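Local coordinates for probable Brix domain-containing ribosomal biogenesis protein (Methanothermobacter thermautotrophicus, PDB 1W94) that probably acts in ribosome biogenesis and probably binds ribosomal RNA, as an archaeal Imp4-like protein of the Brix family, at residues M2-S7 with P47-S52; Q12-F17 with G56-I61; G69-I74 with C105-L110; V132-D137 with G144-I149. All coordinates share one frame; numbering follows the deposited sequence.

Contact 1 of 4, residues M2-S7 with P47-S52; sequences MLLTTS and PVAVVS
Leu4 lays its CD2 methyl obliquely against Val51, 3.7 Å from Val51 CG2, and the same methyl lies over Ala49, 3.8 Å from Ala49 CB. Its CG is anti to the backbone N (chi1 179°), and the turn at chi2 then brings CD2 back over the neighbouring strand. Met2, modelled as selenomethionine, approaches Ala49 CB from the other end, with SE 4.0 Å away, while its CG rests against the Pro47 carbonyl oxygen and ring.

Beneath these side chains the strands run parallel. Leu3 and Thr5 each give their N-H to one carbonyl of 47-52 and take an N-H back through their own oxygen, so that Leu3 is held by Pro47 and Ala49, and Thr5 by Ala49 and Val51. Val51 O then receives Ser7 N at 2.9 Å, a more bent bond (148° at the hydrogen) whose donor stands above the carbonyl plane. Next to it, Thr6 OG1 donates to Ser7 O, 2.8 Å away, just past the end of the strand. Thr5 and Val50 lie side by side on the reverse face, CG2 to CG2, while Thr5 OG1 is bonded to Ile30 O.

The pair lies inside the sheet, with strand 28-29 beyond 3-6 and strand 57-64 beyond 48-54. Helix 12-25 packs on the face carrying Leu4, Thr6 and Val51. Helix 37-44, which leads into strand 48-54, covers Leu3, Val48 and Val50, so the parallel pair is sandwiched between two helices in an alpha/beta/alpha layering.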
loop_
_atom_site.group_PDB
_atom_site.type_symbol
_atom_site.label_atom_id
_atom_site.label_comp_id
_atom_site.label_asym_id
_atom_site.label_seq_id
_atom_site.Cartn_x
_atom_site.Cartn_y
_atom_site.Cartn_z
HETATM N N MSE A 2 3.180 9.754 4.241
HETATM C CA MSE A 2 4.243 9.020 3.549
HETATM C C MSE A 2 4.458 9.455 2.094
HETATM O O MSE A 2 3.523 9.906 1.440
HETATM C CB MSE A 2 3.927 7.531 3.569
HETATM C CG MSE A 2 5.109 6.644 3.885
HETATM SE SE MSE A 2 4.470 4.834 4.038
HETATM C CE MSE A 2 3.585 4.935 5.720
ATOM N N LEU A 3 5.704 9.362 1.616
ATOM C CA LEU A 3 5.992 9.474 0.181
ATOM C C LEU A 3 6.054 8.058 -0.420
ATOM O O LEU A 3 6.715 7.174 0.126
ATOM C CB LEU A 3 7.303 10.233 -0.083
ATOM C CG LEU A 3 7.833 10.403 -1.538
ATOM C CD1 LEU A 3 8.727 11.616 -1.688
ATOM C CD2 LEU A 3 8.633 9.207 -1.963
ATOM N N LEU A 4 5.393 7.862 -1.548
ATOM C CA LEU A 4 5.485 6.616 -2.266
ATOM C C LEU A 4 6.217 6.847 -3.591
ATOM O O LEU A 4 6.002 7.851 -4.273
ATOM C CB LEU A 4 4.082 6.084 -2.548
ATOM C CG LEU A 4 3.695 4.807 -3.305
ATOM C CD1 LEU A 4 4.330 4.634 -4.638
ATOM C CD2 LEU A 4 3.897 3.589 -2.479
ATOM N N THR A 5 7.032 5.858 -3.956
ATOM C CA THR A 5 7.706 5.779 -5.240
ATOM C C THR A 5 7.847 4.295 -5.620
ATOM O O THR A 5 7.397 3.401 -4.886
ATOM C CB THR A 5 9.078 6.507 -5.198
ATOM O OG1 THR A 5 9.505 6.824 -6.527
ATOM C CG2 THR A 5 10.163 5.666 -4.471
ATOM N N THR A 6 8.441 4.059 -6.784
ATOM C CA THR A 6 8.678 2.720 -7.307
ATOM C C THR A 6 10.180 2.440 -7.381
ATOM O O THR A 6 10.998 3.325 -7.151
ATOM C CB THR A 6 8.138 2.577 -8.763
ATOM O OG1 THR A 6 8.873 3.451 -9.649
ATOM C CG2 THR A 6 6.640 2.887 -8.842
ATOM N N SER A 7 10.527 1.201 -7.706
ATOM C CA SER A 7 11.855 0.842 -8.144
ATOM C C SER A 7 12.180 1.574 -9.475
ATOM O O SER A 7 11.280 2.080 -10.147
ATOM C CB SER A 7 11.913 -0.673 -8.336
ATOM O OG SER A 7 10.778 -1.152 -9.052
ATOM N N PRO A 47 8.932 9.464 6.225
ATOM C CA PRO A 47 8.830 8.059 5.811
ATOM C C PRO A 47 8.516 7.847 4.323
ATOM O O PRO A 47 7.776 8.627 3.714
ATOM C CB PRO A 47 7.646 7.500 6.615
ATOM C CG PRO A 47 7.125 8.597 7.465
ATOM C CD PRO A 47 7.997 9.828 7.308
ATOM N N VAL A 48 9.078 6.781 3.766
ATOM C CA VAL A 48 8.779 6.379 2.391
ATOM C C VAL A 48 8.393 4.902 2.246
ATOM O O VAL A 48 8.836 4.050 3.039
ATOM C CB VAL A 48 9.887 6.825 1.362
ATOM C CG1 VAL A 48 10.956 7.737 1.974
ATOM C CG2 VAL A 48 10.515 5.651 0.558
ATOM N N ALA A 49 7.557 4.622 1.240
ATOM C CA ALA A 49 7.289 3.275 0.749
ATOM C C ALA A 49 7.762 3.199 -0.711
ATOM O O ALA A 49 7.539 4.152 -1.509
ATOM C CB ALA A 49 5.780 2.954 0.805
ATOM N N VAL A 50 8.407 2.076 -1.042
ATOM C CA VAL A 50 8.881 1.794 -2.391
ATOM C C VAL A 50 8.151 0.537 -2.911
ATOM O O VAL A 50 8.241 -0.532 -2.310
ATOM C CB VAL A 50 10.419 1.583 -2.431
ATOM C CG1 VAL A 50 10.900 1.452 -3.859
ATOM C CG2 VAL A 50 11.131 2.748 -1.778
ATOM N N VAL A 51 7.414 0.687 -4.012
ATOM C CA VAL A 51 6.857 -0.473 -4.686
ATOM C C VAL A 51 7.905 -0.982 -5.659
ATOM O O VAL A 51 8.233 -0.298 -6.645
ATOM C CB VAL A 51 5.546 -0.164 -5.448
ATOM C CG1 VAL A 51 4.962 -1.488 -6.081
ATOM C CG2 VAL A 51 4.514 0.562 -4.529
ATOM N N SER A 52 8.428 -2.169 -5.398
ATOM C CA SER A 52 9.325 -2.816 -6.355
ATOM C C SER A 52 8.637 -3.961 -7.114
ATOM O O SER A 52 7.579 -4.451 -6.689
ATOM C CB SER A 52 10.645 -3.285 -5.683
ATOM O OG SER A 52 10.380 -4.079 -4.540
#

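Contact 2 of 4, residues Q12-F17 with G56-I61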
loop_
_atom_site.group_PDB
_atom_site.type_symbol
_atom_site.label_atom_id
_atom_site.label_comp_id
_atom_site.label_asym_id
_atom_site.label_seq_id
_atom_site.Cartn_x
_atom_site.Cartn_y
_atom_site.Cartn_z
ATOM N N GLN A 12 4.475 0.050 -17.071
ATOM C CA GLN A 12 3.202 0.771 -17.038
ATOM C C GLN A 12 2.289 0.296 -15.906
ATOM O O GLN A 12 1.666 1.113 -15.221
ATOM C CB GLN A 12 2.455 0.570 -18.351
ATOM C CG GLN A 12 1.995 1.827 -19.013
ATOM N N ARG A 13 2.194 -1.021 -15.716
ATOM C CA ARG A 13 1.323 -1.573 -14.674
ATOM C C ARG A 13 1.781 -1.182 -13.260
ATOM O O ARG A 13 0.968 -0.839 -12.396
ATOM C CB ARG A 13 1.179 -3.101 -14.790
ATOM C CG ARG A 13 0.085 -3.696 -13.826
ATOM C CD ARG A 13 -0.163 -5.165 -14.086
ATOM N NE ARG A 13 -1.059 -5.814 -13.097
ATOM C CZ ARG A 13 -2.386 -5.655 -13.047
ATOM N NH1 ARG A 13 -2.999 -4.820 -13.871
ATOM N NH2 ARG A 13 -3.109 -6.304 -12.142
ATOM N N THR A 14 3.082 -1.241 -13.029
ATOM C CA THR A 14 3.621 -0.833 -11.750
ATOM C C THR A 14 3.348 0.656 -11.487
ATOM O O THR A 14 2.981 1.023 -10.371
ATOM C CB THR A 14 5.112 -1.215 -11.624
ATOM O OG1 THR A 14 5.224 -2.637 -11.671
ATOM C CG2 THR A 14 5.715 -0.748 -10.312
ATOM N N ARG A 15 3.500 1.488 -12.522
ATOM C CA ARG A 15 3.160 2.928 -12.446
ATOM C C ARG A 15 1.693 3.168 -12.086
ATOM O O ARG A 15 1.391 3.917 -11.178
ATOM C CB ARG A 15 3.468 3.637 -13.774
ATOM C CG ARG A 15 4.918 3.987 -13.906
ATOM C CD ARG A 15 5.239 4.853 -15.149
ATOM N NE ARG A 15 6.335 5.765 -14.800
ATOM C CZ ARG A 15 7.598 5.642 -15.213
ATOM N NH1 ARG A 15 7.949 4.662 -16.033
ATOM N NH2 ARG A 15 8.515 6.513 -14.817
ATOM N N SER A 16 0.802 2.552 -12.852
ATOM C CA SER A 16 -0.625 2.659 -12.659
ATOM C C SER A 16 -1.015 2.239 -11.259
ATOM O O SER A 16 -1.775 2.941 -10.572
ATOM C CB SER A 16 -1.334 1.755 -13.655
ATOM O OG SER A 16 -1.348 2.368 -14.919
ATOM N N PHE A 17 -0.524 1.068 -10.857
ATOM C CA PHE A 17 -0.774 0.566 -9.526
ATOM C C PHE A 17 -0.349 1.571 -8.462
ATOM O O PHE A 17 -1.107 1.842 -7.522
ATOM C CB PHE A 17 -0.047 -0.749 -9.256
ATOM C CG PHE A 17 -0.097 -1.154 -7.796
ATOM C CD1 PHE A 17 -1.265 -1.721 -7.255
ATOM C CD2 PHE A 17 0.999 -0.924 -6.948
ATOM C CE1 PHE A 17 -1.333 -2.064 -5.927
ATOM C CE2 PHE A 17 0.942 -1.267 -5.590
ATOM C CZ PHE A 17 -0.235 -1.831 -5.077
ATOM N N GLY A 56 8.273 -7.210 -14.102
ATOM C CA GLY A 56 7.330 -6.184 -14.570
ATOM C C GLY A 56 6.021 -6.033 -13.808
ATOM O O GLY A 56 5.219 -5.150 -14.132
ATOM N N ASN A 57 5.815 -6.869 -12.785
ATOM C CA ASN A 57 4.668 -6.764 -11.877
ATOM C C ASN A 57 5.101 -6.203 -10.505
ATOM O O ASN A 57 6.151 -6.590 -9.985
ATOM C CB ASN A 57 4.031 -8.153 -11.664
ATOM C CG ASN A 57 3.502 -8.778 -12.958
ATOM O OD1 ASN A 57 2.979 -8.079 -13.834
ATOM N ND2 ASN A 57 3.630 -10.103 -13.078
ATOM N N PRO A 58 4.287 -5.319 -9.918
ATOM C CA PRO A 58 4.536 -4.958 -8.526
ATOM C C PRO A 58 4.431 -6.217 -7.634
ATOM O O PRO A 58 3.495 -7.023 -7.765
ATOM C CB PRO A 58 3.462 -3.925 -8.212
ATOM C CG PRO A 58 2.545 -3.855 -9.425
ATOM C CD PRO A 58 3.067 -4.704 -10.482
ATOM N N ALA A 59 5.424 -6.398 -6.773
ATOM C CA ALA A 59 5.609 -7.638 -6.033
ATOM C C ALA A 59 5.918 -7.383 -4.553
ATOM O O ALA A 59 5.715 -8.257 -3.700
ATOM C CB ALA A 59 6.740 -8.443 -6.669
ATOM N N ARG A 60 6.455 -6.205 -4.257
ATOM C CA ARG A 60 6.866 -5.887 -2.880
ATOM C C ARG A 60 6.694 -4.391 -2.604
ATOM O O ARG A 60 6.956 -3.554 -3.481
ATOM C CB ARG A 60 8.330 -6.290 -2.653
ATOM C CG ARG A 60 8.872 -5.963 -1.285
ATOM C CD ARG A 60 10.420 -6.155 -1.249
ATOM N NE ARG A 60 10.824 -7.556 -1.373
ATOM C CZ ARG A 60 11.634 -8.202 -0.523
ATOM N NH1 ARG A 60 12.153 -7.585 0.552
ATOM N NH2 ARG A 60 11.923 -9.486 -0.751
ATOM N N ILE A 61 6.198 -4.084 -1.410
ATOM C CA ILE A 61 6.267 -2.727 -0.877
ATOM C C ILE A 61 7.179 -2.711 0.332
ATOM O O ILE A 61 6.946 -3.421 1.301
ATOM C CB ILE A 61 4.908 -2.145 -0.476
ATOM C CG1 ILE A 61 3.903 -2.343 -1.613
ATOM C CG2 ILE A 61 5.039 -0.612 -0.131
ATOM C CD1 ILE A 61 2.489 -1.750 -1.304
#
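Arg13 brushes Asn57 at the outer edge of the contact, its CD 4.3 Å from Asn57 OD1, and this is a loose approach without a bond. One residue on, Thr14 makes the close contact. Its OG1 stands beside the backbone N (chi1 -63°), which places the oxygen against the Pro58 ring, 3.2 Å from Pro58 CD and 3.7 Å from Pro58 CG. Pro58 N has no hydrogen to offer, so the hydroxyl meets the ring only by packing; its bond goes to Glu53 OE2. Gly56 O is nearby too, 3.5 Å from Thr14 OG1, and is bonded to the hydroxyl of Ser11, which also takes the N-H of Thr14.

A helical turn later, Phe17 reaches down with CG anti to its N (chi1 170°). Its CB comes within 4.0 Å of Pro58 CG, and the ring crosses the proline obliquely, CD2 being 4.1 Å from Pro58 CB. Pro58 is thus wedged between Thr14 and Phe17, and a glycine here would probably open a gap under both and leave Phe17 freer to shift.

Phe17 also meets Phe76 and Pro78 of strand 70-80. The arrangement is that of a helix laid over an alpha/beta sheet, here crossing a beta-hairpin of strands 48-54 and 57-64 whose second strand carries a classic beta bulge, Ala59 and Arg60 both opposite Ser52.

Contact 3 of 4, residues G69-I74 with C105-L110; sequences GERGYI and CNLMGL
Arg71 grips the end of helix 102-108 through two carbonyls of its last turn. NH1 bonds to Leu107 O at 2.8 Å, nearly straight at 164° and on a lone pair in the carbonyl plane. NH2 reaches Asn106 O at the same length, 2.8 Å, but this donor stands above the carbonyl plane and the bond is more bent, at 142°. Both oxygens lie in the plane of the guanidinium, which therefore presents its edge to the helix, and the bend of the arginine chain at chi3 (64°) swings it there. A positive group at a helix C-terminus probably gains from the partial negative charge of the carbonyl ends in the last turn.

The helix closes in a Schellman motif at Gly109: Leu110 N returns to Cys105 O at 2.9 Å, and Gly109 N makes a weak bond to Asn106 O, the carbonyl that also serves Arg71.

Next comes Leu107, whose CD2 lies over one face of the guanidinium and sits 3.7 Å from Gly72 CA. The lack of a side chain at Gly72 permits this approach, since a CB would collide with the methyl. Leu107 CD1 meets Ile74 CG1 at 4.0 Å, and the side chains of Ile74 and Met108 cross at about a right angle, Ile74 CD1 4.1 Å from Met108 SE.

Strand 70-80 runs between strands 57-64 and 145-154. Phe63 of the former touches Arg71, Ile74 and Met108, while Val154 of the latter packs on Leu107. The Cys97-Cys105 disulfide ties the helix to the chain just before it, and Met108 goes on to Met133 of strand 131-136.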
loop_
_atom_site.group_PDB
_atom_site.type_symbol
_atom_site.label_atom_id
_atom_site.label_comp_id
_atom_site.label_asym_id
_atom_site.label_seq_id
_atom_site.Cartn_x
_atom_site.Cartn_y
_atom_site.Cartn_z
ATOM N N GLY A 69 15.880 3.675 7.812
ATOM C CA GLY A 69 15.770 2.380 8.474
ATOM C C GLY A 69 14.570 1.629 7.909
ATOM O O GLY A 69 13.539 2.237 7.611
ATOM N N GLU A 70 14.713 0.321 7.727
ATOM C CA GLU A 70 13.658 -0.486 7.132
ATOM C C GLU A 70 12.709 -0.958 8.212
ATOM O O GLU A 70 13.079 -1.732 9.105
ATOM C CB GLU A 70 14.186 -1.678 6.320
ATOM C CG GLU A 70 13.007 -2.310 5.446
ATOM C CD GLU A 70 13.172 -3.800 5.159
ATOM O OE1 GLU A 70 13.360 -4.605 6.121
ATOM O OE2 GLU A 70 13.108 -4.185 3.963
ATOM N N ARG A 71 11.486 -0.460 8.126
ATOM C CA ARG A 71 10.439 -0.777 9.068
ATOM C C ARG A 71 9.944 -2.190 8.808
ATOM O O ARG A 71 9.616 -2.918 9.744
ATOM C CB ARG A 71 9.291 0.215 8.889
ATOM C CG ARG A 71 9.673 1.642 9.271
ATOM C CD ARG A 71 8.558 2.633 8.986
ATOM N NE ARG A 71 7.385 2.338 9.810
ATOM C CZ ARG A 71 6.148 2.179 9.350
ATOM N NH1 ARG A 71 5.866 2.308 8.041
ATOM N NH2 ARG A 71 5.187 1.872 10.206
ATOM N N GLY A 72 9.921 -2.578 7.537
ATOM C CA GLY A 72 9.322 -3.833 7.134
ATOM C C GLY A 72 8.936 -3.842 5.660
ATOM O O GLY A 72 9.227 -2.911 4.903
ATOM N N TYR A 73 8.319 -4.930 5.226
ATOM C CA TYR A 73 7.948 -5.037 3.819
ATOM C C TYR A 73 6.776 -5.971 3.659
ATOM O O TYR A 73 6.497 -6.793 4.545
ATOM C CB TYR A 73 9.159 -5.458 2.933
ATOM C CG TYR A 73 9.727 -6.832 3.239
ATOM C CD1 TYR A 73 9.137 -7.977 2.687
ATOM C CD2 TYR A 73 10.822 -6.993 4.078
ATOM C CE1 TYR A 73 9.631 -9.261 2.960
ATOM C CE2 TYR A 73 11.342 -8.292 4.358
ATOM C CZ TYR A 73 10.722 -9.424 3.799
ATOM O OH TYR A 73 11.199 -10.726 4.026
ATOM N N ILE A 74 6.064 -5.811 2.549
ATOM C CA ILE A 74 4.938 -6.698 2.222
ATOM C C ILE A 74 5.230 -7.291 0.845
ATOM O O ILE A 74 5.574 -6.542 -0.089
ATOM C CB ILE A 74 3.592 -5.890 2.131
ATOM C CG1 ILE A 74 3.220 -5.225 3.459
ATOM C CG2 ILE A 74 2.431 -6.791 1.679
ATOM C CD1 ILE A 74 2.025 -4.258 3.346
ATOM N N CYS A 105 -1.200 -3.438 9.366
ATOM C CA CYS A 105 -1.734 -2.177 9.813
ATOM C C CYS A 105 -0.625 -1.203 10.262
ATOM O O CYS A 105 -0.705 -0.007 9.972
ATOM C CB CYS A 105 -2.820 -2.403 10.899
ATOM S SG CYS A 105 -4.158 -3.444 10.184
ATOM N N ASN A 106 0.384 -1.715 10.974
ATOM C CA ASN A 106 1.471 -0.883 11.464
ATOM C C ASN A 106 2.304 -0.300 10.330
ATOM O O ASN A 106 2.586 0.905 10.327
ATOM C CB ASN A 106 2.328 -1.659 12.482
ATOM C CG ASN A 106 1.617 -1.836 13.816
ATOM O OD1 ASN A 106 0.878 -0.948 14.269
ATOM N ND2 ASN A 106 1.845 -2.970 14.462
ATOM N N LEU A 107 2.640 -1.130 9.335
ATOM C CA LEU A 107 3.451 -0.675 8.207
ATOM C C LEU A 107 2.736 0.430 7.430
ATOM O O LEU A 107 3.310 1.463 7.125
ATOM C CB LEU A 107 3.754 -1.841 7.263
ATOM C CG LEU A 107 4.778 -2.843 7.821
ATOM C CD1 LEU A 107 4.874 -4.036 6.848
ATOM C CD2 LEU A 107 6.126 -2.166 8.047
HETATM N N MSE A 108 1.463 0.219 7.146
HETATM C CA MSE A 108 0.718 1.135 6.293
HETATM C C MSE A 108 0.107 2.305 7.038
HETATM O O MSE A 108 -0.495 3.188 6.405
HETATM C CB MSE A 108 -0.361 0.372 5.541
HETATM C CG MSE A 108 0.269 -0.536 4.516
HETATM SE SE MSE A 108 -1.009 -1.547 3.598
HETATM C CE MSE A 108 -1.921 -0.106 2.458
ATOM N N GLY A 109 0.255 2.304 8.353
ATOM C CA GLY A 109 -0.242 3.380 9.191
ATOM C C GLY A 109 -1.763 3.396 9.251
ATOM O O GLY A 109 -2.354 4.458 9.272
ATOM N N LEU A 110 -2.402 2.231 9.267
ATOM C CA LEU A 110 -3.868 2.201 9.302
ATOM C C LEU A 110 -4.375 2.337 10.734
ATOM O O LEU A 110 -3.730 1.870 11.644
ATOM C CB LEU A 110 -4.381 0.912 8.668
ATOM C CG LEU A 110 -3.826 0.677 7.274
ATOM C CD1 LEU A 110 -4.399 -0.617 6.761
ATOM C CD2 LEU A 110 -4.210 1.846 6.330
#

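Contact 4 of 4, residues V132-D137 with G144-I149; sequences VMELMD and GFKLLI
Glu134 runs alongside Lys146 on one face of an antiparallel strand pair, where the two form a non-hydrogen-bonded pair. Its CB lies 4.1 Å from Lys146 CG. The chain bends at chi2 (147°), bringing CD within 3.7 Å of Lys146 CE. At the tip, OE2 is 3.4 Å from that CE, yet Lys146 NZ stays beyond salt-bridge range; the ionic partner is Arg124 of strand 120-124, met by OE1.

A water lies 2.8 Å from Glu134 OE2 and accepts the N-H of Phe145 at 3.0 Å. It also faces Leu135 O, but with further acceptors nearby it may not serve all of them at once. In this way it bridges the two chain segments beside Phe145. A leucine in place of Glu134 would probably leave Arg124 without its carboxylate and rob this water of an acceptor.

Met133 and Leu147 exchange two backbone bonds, the one from Met133 N to Leu147 O running almost straight (178°). Leu135 N binds Phe145 O, whereas Phe145 N goes to the water. Leu135 and Phe145 meet CB to CB, and both touch Ile24 of helix 12-25. On the face away from Glu134, Met133, a selenomethionine, sets its SE 4.1 Å from Leu147 CD1. Back on the glutamate's face, Leu148 CD2 touches both methyls of Val132, 3.9 Å from Val132 CG1 and equally from Val132 CG2.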
loop_
_atom_site.group_PDB
_atom_site.type_symbol
_atom_site.label_atom_id
_atom_site.label_comp_id
_atom_site.label_asym_id
_atom_site.label_seq_id
_atom_site.Cartn_x
_atom_site.Cartn_y
_atom_site.Cartn_z
ATOM N N VAL A 132 -5.975 -11.158 2.367
ATOM C CA VAL A 132 -6.463 -10.237 1.339
ATOM C C VAL A 132 -6.901 -8.917 2.014
ATOM O O VAL A 132 -7.725 -8.933 2.965
ATOM C CB VAL A 132 -7.616 -10.855 0.500
ATOM C CG1 VAL A 132 -8.216 -9.819 -0.474
ATOM C CG2 VAL A 132 -7.103 -12.092 -0.296
HETATM N N MSE A 133 -6.339 -7.807 1.527
HETATM C CA MSE A 133 -6.692 -6.483 1.982
HETATM C C MSE A 133 -7.525 -5.879 0.887
HETATM O O MSE A 133 -7.036 -5.637 -0.215
HETATM C CB MSE A 133 -5.472 -5.594 2.201
HETATM C CG MSE A 133 -4.595 -6.025 3.326
HETATM SE SE MSE A 133 -3.158 -4.741 3.555
HETATM C CE MSE A 133 -4.152 -3.252 4.208
ATOM N N GLU A 134 -8.786 -5.647 1.196
ATOM C CA GLU A 134 -9.717 -5.153 0.217
ATOM C C GLU A 134 -10.218 -3.763 0.596
ATOM O O GLU A 134 -10.648 -3.524 1.723
ATOM C CB GLU A 134 -10.891 -6.093 0.104
ATOM C CG GLU A 134 -12.051 -5.498 -0.646
ATOM C CD GLU A 134 -12.791 -6.544 -1.413
ATOM O OE1 GLU A 134 -12.976 -7.646 -0.851
ATOM O OE2 GLU A 134 -13.165 -6.267 -2.576
ATOM N N LEU A 135 -10.169 -2.869 -0.373
ATOM C CA LEU A 135 -10.644 -1.518 -0.183
ATOM C C LEU A 135 -12.166 -1.498 -0.276
ATOM O O LEU A 135 -12.751 -2.043 -1.231
ATOM C CB LEU A 135 -10.019 -0.580 -1.234
ATOM C CG LEU A 135 -10.386 0.905 -1.162
ATOM C CD1 LEU A 135 -9.993 1.425 0.196
ATOM C CD2 LEU A 135 -9.687 1.696 -2.282
HETATM N N MSE A 136 -12.797 -0.894 0.737
HETATM C CA MSE A 136 -14.212 -0.619 0.732
HETATM C C MSE A 136 -14.365 0.846 0.362
HETATM O O MSE A 136 -13.679 1.704 0.910
HETATM C CB MSE A 136 -14.823 -0.870 2.114
HETATM C CG MSE A 136 -14.647 -2.293 2.666
HETATM SE SE MSE A 136 -15.171 -3.689 1.371
HETATM C CE MSE A 136 -17.026 -3.783 1.674
ATOM N N ASP A 137 -15.284 1.142 -0.551
ATOM C CA ASP A 137 -15.423 2.519 -1.041
ATOM C C ASP A 137 -16.312 3.415 -0.153
ATOM O O ASP A 137 -16.724 3.013 0.947
ATOM C CB ASP A 137 -15.862 2.551 -2.517
ATOM C CG ASP A 137 -17.244 1.993 -2.740
ATOM O OD1 ASP A 137 -18.093 1.992 -1.802
ATOM O OD2 ASP A 137 -17.482 1.551 -3.889
ATOM N N GLY A 144 -13.059 -2.528 -5.850
ATOM C CA GLY A 144 -12.320 -3.100 -6.964
ATOM C C GLY A 144 -10.826 -2.854 -6.856
ATOM O O GLY A 144 -10.177 -2.527 -7.859
ATOM N N PHE A 145 -10.294 -2.959 -5.638
ATOM C CA PHE A 145 -8.868 -2.759 -5.382
ATOM C C PHE A 145 -8.413 -3.584 -4.180
ATOM O O PHE A 145 -8.808 -3.309 -3.027
ATOM C CB PHE A 145 -8.540 -1.262 -5.195
ATOM C CG PHE A 145 -7.053 -0.953 -5.179
ATOM C CD1 PHE A 145 -6.414 -0.480 -6.324
ATOM C CD2 PHE A 145 -6.293 -1.125 -4.009
ATOM C CE1 PHE A 145 -5.054 -0.176 -6.292
ATOM C CE2 PHE A 145 -4.940 -0.845 -3.989
ATOM C CZ PHE A 145 -4.309 -0.372 -5.127
ATOM N N LYS A 146 -7.563 -4.575 -4.443
ATOM C CA LYS A 146 -7.103 -5.485 -3.407
ATOM C C LYS A 146 -5.599 -5.639 -3.432
ATOM O O LYS A 146 -4.959 -5.559 -4.485
ATOM C CB LYS A 146 -7.686 -6.890 -3.569
ATOM C CG LYS A 146 -9.167 -6.990 -3.502
ATOM C CD LYS A 146 -9.604 -8.274 -4.190
ATOM C CE LYS A 146 -11.058 -8.573 -3.966
ATOM N NZ LYS A 146 -11.435 -9.897 -4.537
ATOM N N LEU A 147 -5.059 -5.897 -2.250
ATOM C CA LEU A 147 -3.694 -6.345 -2.092
ATOM C C LEU A 147 -3.742 -7.805 -1.649
ATOM O O LEU A 147 -4.303 -8.124 -0.604
ATOM C CB LEU A 147 -2.946 -5.470 -1.086
ATOM C CG LEU A 147 -3.056 -3.947 -1.253
ATOM C CD1 LEU A 147 -2.203 -3.270 -0.172
ATOM C CD2 LEU A 147 -2.553 -3.486 -2.630
ATOM N N LEU A 148 -3.178 -8.683 -2.488
ATOM C CA LEU A 148 -3.184 -10.106 -2.244
ATOM C C LEU A 148 -1.851 -10.436 -1.599
ATOM O O LEU A 148 -0.824 -10.507 -2.262
ATOM C CB LEU A 148 -3.424 -10.882 -3.555
ATOM C CG LEU A 148 -4.632 -10.373 -4.404
ATOM C CD1 LEU A 148 -4.788 -11.122 -5.699
ATOM C CD2 LEU A 148 -5.940 -10.497 -3.623
ATOM N N ILE A 149 -1.879 -10.603 -0.289
ATOM C CA ILE A 149 -0.650 -10.616 0.495
ATOM C C ILE A 149 -0.131 -12.034 0.592
ATOM O O ILE A 149 -0.806 -12.918 1.103
ATOM C CB ILE A 149 -0.892 -10.040 1.918
ATOM C CG1 ILE A 149 -1.579 -8.648 1.854
ATOM C CG2 ILE A 149 0.387 -10.061 2.755
ATOM C CD1 ILE A 149 -0.717 -7.550 1.448
HETATM O O HOH W 1 -12.131 -3.798 -3.423
#

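In the fold
All four contacts reach one mixed sheet. Contacts 1 and 2 interleave along the chain; contact 3 follows them and contact 4 comes last. Contacts 1 and 2 have centres 11 Å apart and share the neighbouring strands 48-54 and 57-64. Strand 57-64 pairs in turn with 70-80, which carries contact 3 to the centre of the sheet and borders strand 145-154 of contact 4. Contacts 1 and 4, centres 19 Å apart, lie on opposite sides of the chain's centre and do not touch. Phe17 bridges contact 2 to Phe145 and Leu147, while Ile74 and Met108 join contact 3 to contact 4, so separate parts of the sheet are linked through shared apolar packing.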